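Local coordinates for protein 16S rRNA aminocarboxypropyltransferase (Vulcanisaeta distributa, PDB 5APG) that probably catalyses transfer of the 3-amino-3-carboxypropyl group of S-adenosylmethionine to N1-methylpseudouridine in 16S rRNA, the last step in making a hypermodified pseudouridine, at residues I21-F26 with S111-V116; P55-I60 with I89-P94. All coordinates share one frame; numbering follows the deposited sequence.

Overall arrangement
Both contacts touch the same bound ligand, a selenium analogue of S-adenosylmethionine. In interaction 1 (21-26 with 111-116) helix 19-25 packs against the start of helix 112-122, whose first turn meets the ligand's carboxylate and its glycosidic junction. Interaction 2 (55-60 with 89-94) lies farther out, and reaches the adenine edge through L93, just beyond strand 89-91. The two centres are 18 Å apart, yet the contacts join directly beside the ligand: L93 CD1 packs 3.6 Å from A115 CA. Strand 89-91 and helix 112-122 are successive elements of the SPOUT-type fold, and their connection helps line the cosubstrate site.

Interaction 1: I21-F26 with S111-V116; sequences IKLVRF and STIEAV. With EEM ([(3S)-3-amino-4-hydroxy-4-oxo-butyl]-[[(2S,3S,4R,5R)-5-(6-aminopurin-9-yl)-3,4-dihydroxy-oxolan-2-yl]methyl]-methyl-selanium), chain D.
Where L23 meets I113 and V116 the surfaces are purely aliphatic, and the flat group that matters is the E114 carboxylate, set back on the first turn of helix 112-122. S111 N and S111 OG approach E114 OE1 from opposite faces of the carboxylate plane, both on its anti side. S111 OG donates to E114 OE1 over 2.7 Å, while the same OG accepts from E114 N at 3.2 Å, which with the return bond from S111 N makes a capping box. A99 N and N100 ND2 also bind this carboxylate, holding its rotation.

Across the contact, L23 does nearly all the work. A chi1 of -83° puts its CG beside the backbone N, heading for helix 112-122, and aims CD1 at V116 and CD2 at I113. The L23 and V116 side chains slide past each other in opposite directions, with L23 CD1 3.7 Å from V116 CG2, whereas L23 CD2 lies across the I113 branch, 4.0 Å from I113 CG1. V132 of helix 126-133 closes on both L23 and I113, so the leucine is buried among hydrocarbon. The axes of the two short segments run 60° apart.

On the ligand side, T112 N donates to carboxylate atom O of EEM at 2.9 Å and a nearly straight 162°. T112 OG1 is hydrogen-bonded to D70 and passes close to C5' of EEM. The methyl of A115 presses against the glycosidic junction, A115 CB being 3.4 Å from EEM N9.

Chemically, hydrocarbon packing joins 21-26 to 111-116, while the backbone N-H of T112, at the capped end, holds the ligand; one turn before L23, T19 OG1 bonds both I113 N and EEM. The ligand carboxylate faces this N-terminal helix end, whose dipole would probably help stabilise its charge.

Interaction 2: P55-I60 with I89-P94; sequences PSDRVI and IRRRLP. With EEM ([(3S)-3-amino-4-hydroxy-4-oxo-butyl]-[[(2S,3S,4R,5R)-5-(6-aminopurin-9-yl)-3,4-dihydroxy-oxolan-2-yl]methyl]-methyl-selanium), chain D.
D57 and R91 pair mostly through water. Direct approach is long, 4.0 Å from D57 OD2 to R91 NE, the side chains crossing at about a right angle with their planes 66° apart. Water 1 fills the step: it donates to D57 OD2 at 2.6 Å and accepts from R91 NE at 3.1 Å. Water 2 lies likewise in the guanidinium plane and accepts from R91 NH2, though its very short distance to D57 OD1 makes that half of the bridge doubtful. T54 N also donates to D57 OD2.

A bend at chi2 (-65°) turns the R91 chain back on its own strand, where R91 NH1 donates to R90 O at 2.8 Å from above the carbonyl plane. I89 CG2 sits 3.3 Å above one guanidinium face, toward its rim. Nearby, I60 and I89 meet tip to tip, I60 CG2 lying 3.6 Å from I89 CD1.

Further along, L93 N donates to the adenine N1 of EEM (3.1 Å, 167°), and its side chain packs against the base.

Strand 89-91 is an outermost strand of the parallel sheet, bonded to strand 43-45; I43 of that neighbour touches D57, I60 and I89, seating helix 58-63 over the sheet's edge, while L93 reaches A115 and A118 of helix 112-122.

Interaction 1: I21-F26 with S111-V116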
ATOM      1  N   ILE A  21      -3.323   2.964 -12.753  1.00 24.69           N
ATOM      2  CA  ILE A  21      -3.485   2.837 -14.198  1.00 26.34           C
ATOM      3  C   ILE A  21      -2.150   2.503 -14.863  1.00 25.78           C
ATOM      4  O   ILE A  21      -2.084   1.678 -15.780  1.00 27.39           O
ATOM      5  CB  ILE A  21      -4.071   4.131 -14.809  1.00 32.36           C
ATOM      6  CG1 ILE A  21      -5.536   4.299 -14.401  1.00 37.34           C
ATOM      7  CG2 ILE A  21      -3.950   4.121 -16.322  1.00 35.15           C
ATOM      8  CD1 ILE A  21      -6.432   3.166 -14.855  1.00 39.19           C
ATOM      9  N   LYS A  22      -1.078   3.124 -14.379  1.00 23.80           N
ATOM     10  CA  LYS A  22       0.251   2.879 -14.930  1.00 22.86           C
ATOM     11  C   LYS A  22       0.762   1.476 -14.590  1.00 24.69           C
ATOM     12  O   LYS A  22       1.354   0.813 -15.439  1.00 23.00           O
ATOM     13  CB  LYS A  22       1.237   3.936 -14.434  1.00 22.29           C
ATOM     14  CG  LYS A  22       2.411   4.153 -15.376  1.00 22.34           C
ATOM     15  CD  LYS A  22       3.220   5.370 -14.967  1.00 22.75           C
ATOM     16  CE  LYS A  22       4.319   5.648 -15.965  1.00 23.49           C
ATOM     17  NZ  LYS A  22       5.137   6.845 -15.597  1.00 20.93           N
ATOM     18  N   LEU A  23       0.538   1.031 -13.355  1.00 19.56           N
ATOM     19  CA  LEU A  23       0.823  -0.355 -12.976  1.00 19.25           C
ATOM     20  C   LEU A  23       0.170  -1.353 -13.924  1.00 20.05           C
ATOM     21  O   LEU A  23       0.802  -2.308 -14.380  1.00 22.36           O
ATOM     22  CB  LEU A  23       0.336  -0.644 -11.551  1.00 25.08           C
ATOM     23  CG  LEU A  23       1.228  -0.252 -10.383  1.00 26.64           C
ATOM     24  CD1 LEU A  23       0.475  -0.446  -9.069  1.00 22.07           C
ATOM     25  CD2 LEU A  23       2.503  -1.079 -10.415  1.00 23.53           C
ATOM     26  N   VAL A  24      -1.109  -1.125 -14.202  1.00 23.19           N
ATOM     27  CA  VAL A  24      -1.888  -2.024 -15.039  1.00 23.56           C
ATOM     28  C   VAL A  24      -1.397  -1.971 -16.484  1.00 25.03           C
ATOM     29  O   VAL A  24      -1.276  -3.000 -17.144  1.00 26.02           O
ATOM     30  CB  VAL A  24      -3.388  -1.673 -14.974  1.00 26.44           C
ATOM     31  CG1 VAL A  24      -4.187  -2.502 -15.972  1.00 29.95           C
ATOM     32  CG2 VAL A  24      -3.909  -1.867 -13.554  1.00 26.18           C
ATOM     33  N   ARG A  25      -1.096  -0.764 -16.956  1.00 23.75           N
ATOM     34  CA  ARG A  25      -0.627  -0.559 -18.324  1.00 26.39           C
ATOM     35  C   ARG A  25       0.640  -1.359 -18.616  1.00 25.93           C
ATOM     36  O   ARG A  25       0.832  -1.835 -19.734  1.00 28.15           O
ATOM     37  CB  ARG A  25      -0.381   0.932 -18.588  1.00 26.40           C
ATOM     38  CG  ARG A  25      -0.153   1.276 -20.055  1.00 35.14           C
ATOM     39  CD  ARG A  25      -0.439   2.748 -20.343  1.00 34.36           C
ATOM     40  NE  ARG A  25       0.430   3.658 -19.600  1.00 34.22           N
ATOM     41  CZ  ARG A  25       1.649   4.013 -19.994  1.00 32.87           C
ATOM     42  NH1 ARG A  25       2.149   3.531 -21.123  1.00 35.00           N
ATOM     43  NH2 ARG A  25       2.373   4.848 -19.259  1.00 28.11           N
ATOM     44  N   PHE A  26       1.494  -1.524 -17.610  1.00 21.88           N
ATOM     45  CA  PHE A  26       2.741  -2.264 -17.794  1.00 21.30           C
ATOM     46  C   PHE A  26       2.647  -3.715 -17.323  1.00 23.69           C
ATOM     47  O   PHE A  26       3.641  -4.438 -17.326  1.00 26.94           O
ATOM     48  CB  PHE A  26       3.898  -1.556 -17.078  1.00 23.22           C
ATOM     49  CG  PHE A  26       4.440  -0.378 -17.838  1.00 19.03           C
ATOM     50  CD1 PHE A  26       5.436  -0.549 -18.787  1.00 19.76           C
ATOM     51  CD2 PHE A  26       3.938   0.894 -17.623  1.00 18.77           C
ATOM     52  CE1 PHE A  26       5.931   0.531 -19.504  1.00 20.10           C
ATOM     53  CE2 PHE A  26       4.426   1.978 -18.335  1.00 22.02           C
ATOM     54  CZ  PHE A  26       5.423   1.793 -19.277  1.00 19.77           C
ATOM     55  N   SER A 111       1.117   6.684  -2.443  1.00 15.66           N
ATOM     56  CA  SER A 111       0.461   6.419  -3.717  1.00 15.43           C
ATOM     57  C   SER A 111       0.235   4.919  -3.847  1.00 15.54           C
ATOM     58  O   SER A 111       0.860   4.125  -3.141  1.00 15.38           O
ATOM     59  CB  SER A 111       1.297   6.936  -4.890  1.00 16.87           C
ATOM     60  OG  SER A 111       2.488   6.176  -5.056  1.00 17.06           O
ATOM     61  N   THR A 112      -0.668   4.531  -4.738  1.00 15.19           N
ATOM     62  CA  THR A 112      -0.953   3.120  -4.941  1.00 15.27           C
ATOM     63  C   THR A 112       0.317   2.371  -5.361  1.00 15.99           C
ATOM     64  O   THR A 112       0.584   1.272  -4.874  1.00 16.53           O
ATOM     65  CB  THR A 112      -2.068   2.925  -5.986  1.00 17.06           C
ATOM     66  OG1 THR A 112      -3.280   3.511  -5.493  1.00 18.42           O
ATOM     67  CG2 THR A 112      -2.308   1.437  -6.257  1.00 18.83           C
ATOM     68  N   ILE A 113       1.125   2.976  -6.230  1.00 14.91           N
ATOM     69  CA  ILE A 113       2.315   2.282  -6.716  1.00 14.89           C
ATOM     70  C   ILE A 113       3.369   2.143  -5.611  1.00 15.17           C
ATOM     71  O   ILE A 113       4.057   1.124  -5.534  1.00 15.55           O
ATOM     72  CB  ILE A 113       2.933   2.983  -7.970  1.00 15.68           C
ATOM     73  CG1 ILE A 113       4.021   2.106  -8.580  1.00 17.50           C
ATOM     74  CG2 ILE A 113       3.495   4.370  -7.644  1.00 15.40           C
ATOM     75  CD1 ILE A 113       4.430   2.505 -10.001  1.00 17.84           C
ATOM     76  N   GLU A 114       3.480   3.142  -4.739  1.00 14.23           N
ATOM     77  CA  GLU A 114       4.411   3.061  -3.615  1.00 14.72           C
ATOM     78  C   GLU A 114       3.962   1.983  -2.637  1.00 13.54           C
ATOM     79  O   GLU A 114       4.777   1.264  -2.057  1.00 14.01           O
ATOM     80  CB  GLU A 114       4.520   4.408  -2.892  1.00 15.01           C
ATOM     81  CG  GLU A 114       5.365   5.455  -3.622  1.00 15.54           C
ATOM     82  CD  GLU A 114       5.138   6.854  -3.077  1.00 15.76           C
ATOM     83  OE1 GLU A 114       3.977   7.308  -3.085  1.00 16.36           O
ATOM     84  OE2 GLU A 114       6.112   7.496  -2.629  1.00 18.37           O
ATOM     85  N   ALA A 115       2.654   1.878  -2.450  1.00 15.00           N
ATOM     86  CA  ALA A 115       2.110   0.873  -1.553  1.00 15.61           C
ATOM     87  C   ALA A 115       2.362  -0.534  -2.068  1.00 13.85           C
ATOM     88  O   ALA A 115       2.725  -1.426  -1.301  1.00 14.86           O
ATOM     89  CB  ALA A 115       0.647   1.093  -1.354  1.00 15.49           C
ATOM     90  N   VAL A 116       2.149  -0.734  -3.366  1.00 16.41           N
ATOM     91  CA  VAL A 116       2.424  -2.024  -3.986  1.00 16.10           C
ATOM     92  C   VAL A 116       3.901  -2.375  -3.818  1.00 14.05           C
ATOM     93  O   VAL A 116       4.242  -3.484  -3.412  1.00 14.94           O
ATOM     94  CB  VAL A 116       2.043  -2.024  -5.486  1.00 14.55           C
ATOM     95  CG1 VAL A 116       2.614  -3.251  -6.198  1.00 15.63           C
ATOM     96  CG2 VAL A 116       0.520  -1.965  -5.644  1.00 15.94           C
TER
HETATM   97  C2  EEM D1185      -2.068   0.314   3.304  1.00 15.09           C
HETATM   98  N3  EEM D1185      -2.351   0.572   2.063  1.00 16.21           N
HETATM   99  C4  EEM D1185      -1.970   1.714   1.520  1.00 15.36           C
HETATM  100  C1' EEM D1185      -2.707   1.611  -0.889  1.00 16.83           C
HETATM  101  C2' EEM D1185      -4.218   1.487  -0.576  1.00 17.05           C
HETATM  102  C3' EEM D1185      -4.723   2.667  -1.108  1.00 19.84           C
HETATM  103  C4' EEM D1185      -4.035   3.007  -2.212  1.00 16.83           C
HETATM  104  C5' EEM D1185      -3.783   4.461  -2.370  1.00 18.24           C
HETATM  105  O   EEM D1185      -1.607   6.460  -6.627  1.00 22.30           O
HETATM  106  C   EEM D1185      -2.442   7.287  -6.869  1.00 25.67           C
HETATM  107  OXT EEM D1185      -2.657   7.631  -8.019  1.00 30.37           O
HETATM  108  CA  EEM D1185      -3.276   7.882  -5.756  1.00 27.31           C
HETATM  109  N   EEM D1185      -4.037   8.970  -6.302  1.00 29.95           N
HETATM  110  CB  EEM D1185      -4.163   6.758  -5.243  1.00 25.03           C
HETATM  111  CG  EEM D1185      -4.825   7.037  -3.910  1.00 27.59           C
HETATM  112 SE   EEM D1185      -5.387   5.350  -3.037  0.89 24.04          SE
HETATM  113  CE  EEM D1185      -6.450   5.729  -1.463  1.00 20.49           C
HETATM  114  O4' EEM D1185      -2.588   2.398  -1.877  1.00 17.41           O
HETATM  115  O3' EEM D1185      -6.197   2.637  -1.249  1.00 20.11           O
HETATM  116  O2' EEM D1185      -4.614   0.395  -1.412  1.00 18.93           O
HETATM  117  N9  EEM D1185      -2.104   2.265   0.305  1.00 15.12           N
HETATM  118  C8  EEM D1185      -1.512   3.442   0.365  1.00 16.66           C
HETATM  119  N7  EEM D1185      -1.021   3.675   1.561  1.00 15.66           N
HETATM  120  C5  EEM D1185      -1.282   2.600   2.326  1.00 14.80           C
HETATM  121  N1  EEM D1185      -1.418   1.122   4.114  1.00 15.26           N
HETATM  122  C6  EEM D1185      -1.005   2.277   3.684  1.00 15.65           C
HETATM  123  N6  EEM D1185      -0.321   3.173   4.530  1.00 13.90           N

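Interaction 2: P55-I60 with I89-P94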
ATOM      1  N   PRO A  55       6.657  -9.867   6.729  1.00 21.75           N
ATOM      2  CA  PRO A  55       7.261 -10.742   5.715  1.00 20.38           C
ATOM      3  C   PRO A  55       6.546 -12.081   5.545  1.00 20.83           C
ATOM      4  O   PRO A  55       6.453 -12.577   4.424  1.00 24.16           O
ATOM      5  CB  PRO A  55       8.681 -10.958   6.249  1.00 22.58           C
ATOM      6  CG  PRO A  55       8.980  -9.711   6.989  1.00 26.04           C
ATOM      7  CD  PRO A  55       7.677  -9.304   7.635  1.00 22.28           C
ATOM      8  N   SER A  56       6.031 -12.647   6.634  1.00 22.98           N
ATOM      9  CA  SER A  56       5.416 -13.968   6.566  1.00 26.12           C
ATOM     10  C   SER A  56       4.102 -13.964   5.781  1.00 25.12           C
ATOM     11  O   SER A  56       3.599 -15.022   5.417  1.00 27.55           O
ATOM     12  CB  SER A  56       5.191 -14.531   7.976  1.00 30.69           C
ATOM     13  OG  SER A  56       4.491 -13.609   8.792  1.00 30.82           O
ATOM     14  N   ASP A  57       3.557 -12.778   5.510  1.00 21.96           N
ATOM     15  CA  ASP A  57       2.383 -12.663   4.638  1.00 18.71           C
ATOM     16  C   ASP A  57       2.700 -13.037   3.185  1.00 20.50           C
ATOM     17  O   ASP A  57       1.790 -13.200   2.365  1.00 21.28           O
ATOM     18  CB  ASP A  57       1.802 -11.243   4.689  1.00 21.18           C
ATOM     19  CG  ASP A  57       1.205 -10.902   6.049  1.00 23.92           C
ATOM     20  OD1 ASP A  57       0.668 -11.816   6.710  1.00 26.35           O
ATOM     21  OD2 ASP A  57       1.276  -9.725   6.463  1.00 19.78           O
ATOM     22  N   ARG A  58       3.988 -13.162   2.870  1.00 21.01           N
ATOM     23  CA  ARG A  58       4.424 -13.624   1.547  1.00 19.85           C
ATOM     24  C   ARG A  58       3.716 -14.908   1.098  1.00 20.26           C
ATOM     25  O   ARG A  58       3.333 -15.045  -0.066  1.00 21.24           O
ATOM     26  CB  ARG A  58       5.937 -13.860   1.540  1.00 21.37           C
ATOM     27  CG  ARG A  58       6.472 -14.415   0.226  1.00 21.71           C
ATOM     28  CD  ARG A  58       7.931 -14.835   0.364  1.00 27.30           C
ATOM     29  NE  ARG A  58       8.451 -15.414  -0.875  1.00 27.09           N
ATOM     30  CZ  ARG A  58       9.210 -14.759  -1.746  1.00 29.05           C
ATOM     31  NH1 ARG A  58       9.549 -13.497  -1.517  1.00 25.21           N
ATOM     32  NH2 ARG A  58       9.635 -15.368  -2.847  1.00 26.14           N
ATOM     33  N   VAL A  59       3.548 -15.847   2.024  1.00 21.47           N
ATOM     34  CA  VAL A  59       2.975 -17.149   1.693  1.00 26.33           C
ATOM     35  C   VAL A  59       1.554 -17.005   1.139  1.00 24.57           C
ATOM     36  O   VAL A  59       1.174 -17.705   0.199  1.00 25.24           O
ATOM     37  CB  VAL A  59       2.982 -18.100   2.921  1.00 26.57           C
ATOM     38  CG1 VAL A  59       2.226 -17.496   4.093  1.00 31.99           C
ATOM     39  CG2 VAL A  59       2.402 -19.453   2.558  1.00 32.30           C
ATOM     40  N   ILE A  60       0.791 -16.070   1.702  1.00 20.49           N
ATOM     41  CA  ILE A  60      -0.569 -15.795   1.250  1.00 18.99           C
ATOM     42  C   ILE A  60      -0.587 -15.067  -0.094  1.00 22.99           C
ATOM     43  O   ILE A  60      -1.379 -15.399  -0.978  1.00 22.14           O
ATOM     44  CB  ILE A  60      -1.338 -14.953   2.295  1.00 19.51           C
ATOM     45  CG1 ILE A  60      -1.435 -15.716   3.615  1.00 22.58           C
ATOM     46  CG2 ILE A  60      -2.727 -14.593   1.782  1.00 20.40           C
ATOM     47  CD1 ILE A  60      -2.207 -17.013   3.510  1.00 25.34           C
ATOM     48  N   ILE A  89      -7.572 -10.971   3.893  1.00 17.97           N
ATOM     49  CA  ILE A  89      -6.639 -10.770   4.989  1.00 17.64           C
ATOM     50  C   ILE A  89      -6.178  -9.313   4.938  1.00 16.23           C
ATOM     51  O   ILE A  89      -5.305  -8.946   4.145  1.00 17.14           O
ATOM     52  CB  ILE A  89      -5.439 -11.731   4.910  1.00 17.04           C
ATOM     53  CG1 ILE A  89      -5.924 -13.180   5.033  1.00 20.47           C
ATOM     54  CG2 ILE A  89      -4.436 -11.432   6.017  1.00 16.41           C
ATOM     55  CD1 ILE A  89      -4.918 -14.211   4.575  1.00 22.62           C
ATOM     56  N   ARG A  90      -6.786  -8.487   5.787  1.00 17.70           N
ATOM     57  CA  ARG A  90      -6.622  -7.039   5.718  1.00 16.65           C
ATOM     58  C   ARG A  90      -5.384  -6.587   6.478  1.00 15.39           C
ATOM     59  O   ARG A  90      -5.239  -6.874   7.666  1.00 16.22           O
ATOM     60  CB  ARG A  90      -7.866  -6.338   6.274  1.00 16.41           C
ATOM     61  CG  ARG A  90      -9.157  -6.714   5.552  1.00 16.87           C
ATOM     62  CD  ARG A  90     -10.388  -6.208   6.302  1.00 20.17           C
ATOM     63  NE  ARG A  90     -10.504  -4.752   6.261  1.00 20.26           N
ATOM     64  CZ  ARG A  90     -11.521  -4.072   6.782  1.00 30.49           C
ATOM     65  NH1 ARG A  90     -12.511  -4.719   7.384  1.00 30.51           N
ATOM     66  NH2 ARG A  90     -11.550  -2.748   6.700  1.00 25.71           N
ATOM     67  N   ARG A  91      -4.498  -5.875   5.789  1.00 14.72           N
ATOM     68  CA  ARG A  91      -3.252  -5.406   6.389  1.00 14.54           C
ATOM     69  C   ARG A  91      -2.936  -3.967   5.990  1.00 14.40           C
ATOM     70  O   ARG A  91      -3.010  -3.612   4.812  1.00 15.30           O
ATOM     71  CB  ARG A  91      -2.081  -6.313   5.982  1.00 14.52           C
ATOM     72  CG  ARG A  91      -2.171  -7.754   6.486  1.00 14.45           C
ATOM     73  CD  ARG A  91      -2.092  -7.818   8.023  1.00 15.69           C
ATOM     74  NE  ARG A  91      -2.074  -9.196   8.517  1.00 17.84           N
ATOM     75  CZ  ARG A  91      -3.156  -9.892   8.853  1.00 17.48           C
ATOM     76  NH1 ARG A  91      -4.367  -9.349   8.751  1.00 15.54           N
ATOM     77  NH2 ARG A  91      -3.031 -11.140   9.294  1.00 17.90           N
ATOM     78  N   ARG A  92      -2.581  -3.136   6.966  1.00 14.25           N
ATOM     79  CA  ARG A  92      -2.034  -1.826   6.641  1.00 13.32           C
ATOM     80  C   ARG A  92      -0.556  -2.008   6.354  1.00 13.03           C
ATOM     81  O   ARG A  92       0.029  -3.037   6.696  1.00 14.87           O
ATOM     82  CB  ARG A  92      -2.236  -0.813   7.778  1.00 14.06           C
ATOM     83  CG  ARG A  92      -1.465  -1.125   9.070  1.00 15.74           C
ATOM     84  CD  ARG A  92      -1.500   0.083  10.013  1.00 15.77           C
ATOM     85  NE  ARG A  92      -0.835  -0.143  11.297  1.00 14.11           N
ATOM     86  CZ  ARG A  92       0.463   0.046  11.521  1.00 18.10           C
ATOM     87  NH1 ARG A  92       1.261   0.439  10.536  1.00 15.72           N
ATOM     88  NH2 ARG A  92       0.968  -0.174  12.729  1.00 17.16           N
ATOM     89  N   LEU A  93       0.052  -1.021   5.712  1.00 13.33           N
ATOM     90  CA  LEU A  93       1.494  -1.035   5.578  1.00 13.77           C
ATOM     91  C   LEU A  93       2.104  -0.480   6.852  1.00 15.11           C
ATOM     92  O   LEU A  93       1.521   0.392   7.487  1.00 16.29           O
ATOM     93  CB  LEU A  93       1.953  -0.220   4.369  1.00 14.25           C
ATOM     94  CG  LEU A  93       1.654  -0.852   3.010  1.00 14.68           C
ATOM     95  CD1 LEU A  93       1.904   0.169   1.928  1.00 16.99           C
ATOM     96  CD2 LEU A  93       2.513  -2.098   2.797  1.00 16.81           C
ATOM     97  N   PRO A  94       3.277  -0.997   7.236  1.00 14.23           N
ATOM     98  CA  PRO A  94       4.041  -0.345   8.299  1.00 15.77           C
ATOM     99  C   PRO A  94       4.402   1.067   7.867  1.00 16.45           C
ATOM    100  O   PRO A  94       4.400   1.367   6.666  1.00 14.72           O
ATOM    101  CB  PRO A  94       5.287  -1.231   8.450  1.00 18.36           C
ATOM    102  CG  PRO A  94       5.350  -2.032   7.213  1.00 24.24           C
ATOM    103  CD  PRO A  94       3.939  -2.215   6.744  1.00 16.72           C
TER
HETATM  104  C2  EEM D1185      -2.068   0.314   3.304  1.00 15.09           C
HETATM  105  N3  EEM D1185      -2.351   0.572   2.063  1.00 16.21           N
HETATM  106  C4  EEM D1185      -1.970   1.714   1.520  1.00 15.36           C
HETATM  107  C1' EEM D1185      -2.707   1.611  -0.889  1.00 16.83           C
HETATM  108  C2' EEM D1185      -4.218   1.487  -0.576  1.00 17.05           C
HETATM  109  C3' EEM D1185      -4.723   2.667  -1.108  1.00 19.84           C
HETATM  110  C4' EEM D1185      -4.035   3.007  -2.212  1.00 16.83           C
HETATM  111  C5' EEM D1185      -3.783   4.461  -2.370  1.00 18.24           C
HETATM  112  O   EEM D1185      -1.607   6.460  -6.627  1.00 22.30           O
HETATM  113  C   EEM D1185      -2.442   7.287  -6.869  1.00 25.67           C
HETATM  114  OXT EEM D1185      -2.657   7.631  -8.019  1.00 30.37           O
HETATM  115  CA  EEM D1185      -3.276   7.882  -5.756  1.00 27.31           C
HETATM  116  N   EEM D1185      -4.037   8.970  -6.302  1.00 29.95           N
HETATM  117  CB  EEM D1185      -4.163   6.758  -5.243  1.00 25.03           C
HETATM  118  CG  EEM D1185      -4.825   7.037  -3.910  1.00 27.59           C
HETATM  119 SE   EEM D1185      -5.387   5.350  -3.037  0.89 24.04          SE
HETATM  120  CE  EEM D1185      -6.450   5.729  -1.463  1.00 20.49           C
HETATM  121  O4' EEM D1185      -2.588   2.398  -1.877  1.00 17.41           O
HETATM  122  O3' EEM D1185      -6.197   2.637  -1.249  1.00 20.11           O
HETATM  123  O2' EEM D1185      -4.614   0.395  -1.412  1.00 18.93           O
HETATM  124  N9  EEM D1185      -2.104   2.265   0.305  1.00 15.12           N
HETATM  125  C8  EEM D1185      -1.512   3.442   0.365  1.00 16.66           C
HETATM  126  N7  EEM D1185      -1.021   3.675   1.561  1.00 15.66           N
HETATM  127  C5  EEM D1185      -1.282   2.600   2.326  1.00 14.80           C
HETATM  128  N1  EEM D1185      -1.418   1.122   4.114  1.00 15.26           N
HETATM  129  C6  EEM D1185      -1.005   2.277   3.684  1.00 15.65           C
HETATM  130  N6  EEM D1185      -0.321   3.173   4.530  1.00 13.90           N
HETATM  131  O   HOH W   1       0.924  -9.362   9.063  1.00 20.39           O
HETATM  132  O   HOH W   2      -0.289 -12.055   8.903  1.00 27.44           O